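Local coordinates for protein naphthalene dioxygenase large subunit (Rhodococcus sp., PDB 2B1X) that is the large subunit of a Rieske non-haem iron dioxygenase, carrying an Fe2/S2 cluster in its Rieske domain and an iron(III) ion in its catalytic domain, at residues M266-N271 with E286-T291. Numbering follows the deposited sequence.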
loop_
_atom_site.group_PDB
_atom_site.type_symbol
_atom_site.label_atom_id
_atom_site.label_comp_id
_atom_site.label_asym_id
_atom_site.label_seq_id
_atom_site.Cartn_x
_atom_site.Cartn_y
_atom_site.Cartn_z
ATOM N N MET A 266 22.869 -22.968 33.315
ATOM C CA MET A 266 21.521 -22.857 32.733
ATOM C C MET A 266 20.851 -24.218 32.637
ATOM O O MET A 266 19.928 -24.417 31.838
ATOM C CB MET A 266 21.570 -22.214 31.340
ATOM C CG MET A 266 22.071 -20.801 31.334
ATOM S SD MET A 266 21.831 -20.057 29.733
ATOM C CE MET A 266 20.046 -19.600 29.885
ATOM N N GLY A 267 21.341 -25.170 33.423
ATOM C CA GLY A 267 20.857 -26.538 33.332
ATOM C C GLY A 267 21.097 -27.228 31.994
ATOM O O GLY A 267 20.361 -28.147 31.620
ATOM N N LEU A 268 22.140 -26.827 31.281
ATOM C CA LEU A 268 22.505 -27.516 30.044
ATOM C C LEU A 268 22.804 -28.989 30.266
ATOM O O LEU A 268 23.209 -29.394 31.384
ATOM C CB LEU A 268 23.695 -26.843 29.381
ATOM C CG LEU A 268 23.378 -25.516 28.701
ATOM C CD1 LEU A 268 24.677 -24.817 28.396
ATOM C CD2 LEU A 268 22.507 -25.706 27.440
ATOM N N PRO A 269 22.602 -29.813 29.230
ATOM C CA PRO A 269 22.853 -31.246 29.364
ATOM C C PRO A 269 24.308 -31.539 29.751
ATOM O O PRO A 269 25.242 -30.774 29.450
ATOM C CB PRO A 269 22.538 -31.794 27.972
ATOM C CG PRO A 269 21.595 -30.771 27.372
ATOM C CD PRO A 269 22.107 -29.467 27.884
ATOM N N GLU A 270 24.481 -32.672 30.413
ATOM C CA GLU A 270 25.750 -33.055 31.032
ATOM C C GLU A 270 26.920 -33.117 30.042
ATOM O O GLU A 270 28.040 -32.715 30.381
ATOM C CB GLU A 270 25.583 -34.391 31.751
ATOM C CG GLU A 270 24.623 -34.314 32.930
ATOM C CD GLU A 270 23.205 -34.820 32.619
ATOM O OE1 GLU A 270 22.531 -34.306 31.652
ATOM O OE2 GLU A 270 22.762 -35.741 33.380
ATOM N N ASN A 271 26.671 -33.610 28.828
ATOM C CA ASN A 271 27.739 -33.694 27.850
ATOM C C ASN A 271 28.205 -32.319 27.379
ATOM O O ASN A 271 29.390 -32.122 27.110
ATOM C CB ASN A 271 27.381 -34.632 26.679
ATOM C CG ASN A 271 26.187 -34.152 25.869
ATOM O OD1 ASN A 271 25.127 -33.837 26.412
ATOM N ND2 ASN A 271 26.347 -34.142 24.556
ATOM N N GLU A 286 33.292 -19.439 35.012
ATOM C CA GLU A 286 32.715 -18.892 36.234
ATOM C C GLU A 286 31.691 -17.767 36.006
ATOM O O GLU A 286 30.745 -17.625 36.780
ATOM C CB GLU A 286 33.816 -18.472 37.235
ATOM C CG GLU A 286 34.611 -19.640 37.827
ATOM C CD GLU A 286 33.737 -20.820 38.250
ATOM O OE1 GLU A 286 32.773 -20.612 39.034
ATOM O OE2 GLU A 286 34.013 -21.952 37.792
ATOM N N ILE A 287 31.864 -16.968 34.960
ATOM C CA ILE A 287 30.818 -16.004 34.593
ATOM C C ILE A 287 29.546 -16.732 34.137
ATOM O O ILE A 287 28.433 -16.337 34.509
ATOM C CB ILE A 287 31.336 -14.983 33.535
ATOM C CG1 ILE A 287 32.287 -13.980 34.203
ATOM C CG2 ILE A 287 30.187 -14.317 32.786
ATOM C CD1 ILE A 287 33.132 -13.143 33.230
ATOM N N PHE A 288 29.703 -17.815 33.365
ATOM C CA PHE A 288 28.529 -18.541 32.858
ATOM C C PHE A 288 27.827 -19.368 33.931
ATOM O O PHE A 288 26.612 -19.579 33.867
ATOM C CB PHE A 288 28.895 -19.440 31.674
ATOM C CG PHE A 288 27.702 -20.067 30.986
ATOM C CD1 PHE A 288 26.620 -19.278 30.568
ATOM C CD2 PHE A 288 27.678 -21.430 30.718
ATOM C CE1 PHE A 288 25.513 -19.844 29.902
ATOM C CE2 PHE A 288 26.577 -22.010 30.052
ATOM C CZ PHE A 288 25.489 -21.211 29.650
ATOM N N ARG A 289 28.583 -19.838 34.919
ATOM C CA ARG A 289 28.065 -20.833 35.858
ATOM C C ARG A 289 26.671 -20.527 36.482
ATOM O O ARG A 289 25.807 -21.425 36.531
ATOM C CB ARG A 289 29.082 -21.116 36.954
ATOM C CG ARG A 289 28.726 -22.300 37.829
ATOM C CD ARG A 289 29.681 -22.516 39.015
ATOM N NE ARG A 289 31.031 -22.846 38.554
ATOM C CZ ARG A 289 31.443 -24.073 38.242
ATOM N NH1 ARG A 289 30.615 -25.102 38.341
ATOM N NH2 ARG A 289 32.688 -24.268 37.823
ATOM N N PRO A 290 26.470 -19.313 36.995
ATOM C CA PRO A 290 25.194 -18.944 37.617
ATOM C C PRO A 290 24.220 -18.183 36.678
ATOM O O PRO A 290 23.282 -17.572 37.148
ATOM C CB PRO A 290 25.645 -18.020 38.745
ATOM C CG PRO A 290 26.867 -17.339 38.201
ATOM C CD PRO A 290 27.429 -18.193 37.078
ATOM N N THR A 291 24.429 -18.233 35.369
ATOM C CA THR A 291 23.584 -17.465 34.436
ATOM C C THR A 291 22.163 -18.008 34.323
ATOM O O THR A 291 21.961 -19.229 34.297
ATOM C CB THR A 291 24.242 -17.476 33.056
ATOM O OG1 THR A 291 25.420 -16.656 33.108
ATOM C CG2 THR A 291 23.343 -16.808 31.983
HETATM O O HOH W 1 23.194 -21.197 35.610
#
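Met266 and Leu268 close on the far end of the Phe288 ring, and the apolar part of the contact is built round that ring. The thioether comes in obliquely: Met266 SD lies 3.7 Å from Phe288 CE1, and the line from SD to the ring centroid runs 71° off the ring normal, a Met-aromatic contact. Leu268 brings a single branch, with CD1 in the ring plane at the edge, 3.8 Å from Phe288 CE2. With CG of Phe288 anti to the backbone N (chi1 -172°), the CZ end of the ring is carried toward 266-271, where Met266 meets the CE1/CZ corner and Leu268 the CE2/CZ edge. The Phe288 side chain also touches Ile179 of helix 174-181 and Phe265, while Leu268 packs on Phe350 of helix 348-361.

Polar atoms meet through one water. It accepts from Met266 N at 2.9 Å and lies within donating distance of Arg289 O and of Thr291 O, the latter at 2.7 Å. Within 286-291, Thr291 N bonds to Phe288 O (3.0 Å) in a type I turn.

A salt bridge braces the same segment: Arg289 grips Glu286 side-on, NH2 meeting the syn lone pair of OE2 at 2.7 Å, and its NH1 pairs with Glu264. The chemistry thus divides the work in this helical excursion of the catalytic domain: apolar groups close the buried interface, while water links the backbones where the chain enters and leaves.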